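Local structure of acyl-CoA thioesterase II (Mycobacterium avium subsp. paratuberculosis, 4R9Z) at residues B[160-165]-B[233-238]. The protein probably hydrolyses fatty acyl-CoA thioesters to free fatty acids and coenzyme A, as a double hot-dog thioesterase of the TesB type. Residues are numbered along the deposited sequence; the frame is centred on the assembly and turned at random.
Sequences ERRTIE and SDWLFY
Arg-162 crosses the six-membered end of the Trp-235 indole obliquely, its guanidinium presenting one face to CH2. Its bond from CA to CB points toward 233-238; the chain then bends (chi2 -60°), and CG comes 4.1 Å from Trp-235 CH2. Beyond CD, NE returns to that same CH2, which lies against the guanidinium face near its rim. Guanidinium and ring planes are 48° apart, so the two groups are not stacked in parallel. At the tip, NH1 turns back to the carbonyl O of Arg-161 in a weak, bent hydrogen bond. Glu-160 OE1 lies 3.9 Å from Arg-162 NH2 but well out of the guanidinium plane, so no N-H points at it and the long ion pair rests on charge alone. The stronger partner of that carboxylate is Arg-179, through OE2. Glu-160 also touches the indole, its CB 3.8 Å from Trp-235 CH2, and the backbone N of Arg-161 lies at the ring edge, near its plane. A separate, apolar contact joins Ile-164 CD1 to Phe-237 CE2, the side chains crossing at about a right angle. No direct strand pairing underlies these contacts: the nearest CA atoms, of Arg-161 and Trp-235, are 8.7 Å apart. Strand 176-180 lies between, bonded through its backbone to strand 159-163, outermost on this side within the chain, and to strand 236-246, which strand 249-258 flanks beyond, in the second hot-dog repeat.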
# COMPACT_ATOMS: atom_id res chain seq x y z
N GLU B 160 1.30 8.99 -24.62
CA GLU B 160 1.99 10.26 -24.82
C GLU B 160 2.25 10.91 -23.47
O GLU B 160 1.56 10.61 -22.49
CB GLU B 160 1.18 11.20 -25.71
CG GLU B 160 0.82 10.66 -27.08
CD GLU B 160 -0.02 11.63 -27.89
OE1 GLU B 160 0.48 12.74 -28.20
OE2 GLU B 160 -1.18 11.29 -28.23
N ARG B 161 3.21 11.83 -23.42
CA ARG B 161 3.57 12.44 -22.15
C ARG B 161 4.20 13.82 -22.29
O ARG B 161 5.03 14.05 -23.17
CB ARG B 161 4.54 11.53 -21.41
CG ARG B 161 5.64 10.99 -22.29
CD ARG B 161 6.47 9.95 -21.57
NE ARG B 161 7.17 10.52 -20.43
CZ ARG B 161 7.88 9.80 -19.56
NH1 ARG B 161 7.97 8.49 -19.71
NH2 ARG B 161 8.49 10.39 -18.54
N ARG B 162 3.83 14.72 -21.39
CA ARG B 162 4.47 16.02 -21.31
C ARG B 162 5.00 16.21 -19.90
O ARG B 162 4.22 16.36 -18.96
CB ARG B 162 3.49 17.14 -21.65
CG ARG B 162 2.88 17.08 -23.04
CD ARG B 162 3.92 17.14 -24.13
NE ARG B 162 3.32 16.79 -25.42
CZ ARG B 162 3.70 15.76 -26.17
NH1 ARG B 162 4.68 14.97 -25.77
NH2 ARG B 162 3.09 15.53 -27.32
N THR B 163 6.31 16.22 -19.74
CA THR B 163 6.87 16.42 -18.42
C THR B 163 6.85 17.92 -18.16
O THR B 163 7.52 18.70 -18.84
CB THR B 163 8.28 15.80 -18.28
OG1 THR B 163 8.89 16.27 -17.07
CG2 THR B 163 9.16 16.17 -19.47
N ILE B 164 6.04 18.33 -17.19
CA ILE B 164 5.72 19.73 -16.96
C ILE B 164 6.85 20.54 -16.35
O ILE B 164 7.23 21.59 -16.87
CB ILE B 164 4.50 19.86 -16.04
CG1 ILE B 164 3.29 19.18 -16.67
CG2 ILE B 164 4.21 21.33 -15.72
CD1 ILE B 164 2.13 19.05 -15.73
N GLU B 165 7.38 20.05 -15.24
CA GLU B 165 8.39 20.78 -14.49
C GLU B 165 9.25 19.80 -13.70
O GLU B 165 8.81 18.71 -13.35
CB GLU B 165 7.72 21.81 -13.58
CG GLU B 165 6.89 21.23 -12.46
CD GLU B 165 6.18 22.30 -11.65
OE1 GLU B 165 6.08 23.45 -12.14
OE2 GLU B 165 5.71 21.99 -10.54
N SER B 233 -9.88 9.84 -22.54
CA SER B 233 -10.14 10.47 -23.82
C SER B 233 -9.54 11.87 -23.85
O SER B 233 -9.76 12.64 -24.78
CB SER B 233 -11.64 10.54 -24.10
OG SER B 233 -12.32 11.20 -23.04
N ASP B 234 -8.78 12.18 -22.81
CA ASP B 234 -8.14 13.48 -22.67
C ASP B 234 -6.89 13.30 -21.81
O ASP B 234 -6.62 12.19 -21.34
CB ASP B 234 -9.10 14.50 -22.06
CG ASP B 234 -8.72 15.93 -22.39
OD1 ASP B 234 -7.64 16.15 -22.96
OD2 ASP B 234 -9.52 16.83 -22.05
N TRP B 235 -6.12 14.36 -21.61
CA TRP B 235 -4.88 14.26 -20.84
C TRP B 235 -5.14 14.04 -19.36
O TRP B 235 -6.18 14.44 -18.82
CB TRP B 235 -4.02 15.52 -21.04
CG TRP B 235 -3.49 15.67 -22.42
CD1 TRP B 235 -4.12 16.26 -23.48
CD2 TRP B 235 -2.23 15.21 -22.91
NE1 TRP B 235 -3.32 16.21 -24.60
CE2 TRP B 235 -2.15 15.57 -24.27
CE3 TRP B 235 -1.15 14.54 -22.33
CZ2 TRP B 235 -1.04 15.27 -25.06
CZ3 TRP B 235 -0.05 14.24 -23.12
CH2 TRP B 235 -0.00 14.61 -24.47
N LEU B 236 -4.16 13.42 -18.69
CA LEU B 236 -4.24 13.19 -17.25
C LEU B 236 -3.01 13.76 -16.55
O LEU B 236 -1.89 13.65 -17.04
CB LEU B 236 -4.34 11.69 -16.95
CG LEU B 236 -5.60 10.93 -17.34
CD1 LEU B 236 -5.61 9.58 -16.65
CD2 LEU B 236 -6.84 11.72 -16.98
N PHE B 237 -3.24 14.37 -15.39
CA PHE B 237 -2.16 14.93 -14.58
C PHE B 237 -1.65 13.88 -13.59
O PHE B 237 -2.40 13.39 -12.75
CB PHE B 237 -2.65 16.16 -13.82
CG PHE B 237 -1.56 16.95 -13.15
CD1 PHE B 237 -1.15 16.64 -11.86
CD2 PHE B 237 -0.97 18.03 -13.79
CE1 PHE B 237 -0.15 17.37 -11.24
CE2 PHE B 237 0.03 18.76 -13.17
CZ PHE B 237 0.44 18.43 -11.89
N TYR B 238 -0.36 13.55 -13.69
CA TYR B 238 0.23 12.60 -12.75
C TYR B 238 1.33 13.26 -11.94
O TYR B 238 2.48 13.35 -12.38
CB TYR B 238 0.78 11.38 -13.49
CG TYR B 238 1.10 10.21 -12.60
CD1 TYR B 238 0.44 10.03 -11.39
CD2 TYR B 238 2.05 9.26 -12.98
CE1 TYR B 238 0.72 8.95 -10.57
CE2 TYR B 238 2.34 8.17 -12.16
CZ TYR B 238 1.67 8.02 -10.97
OH TYR B 238 1.95 6.95 -10.15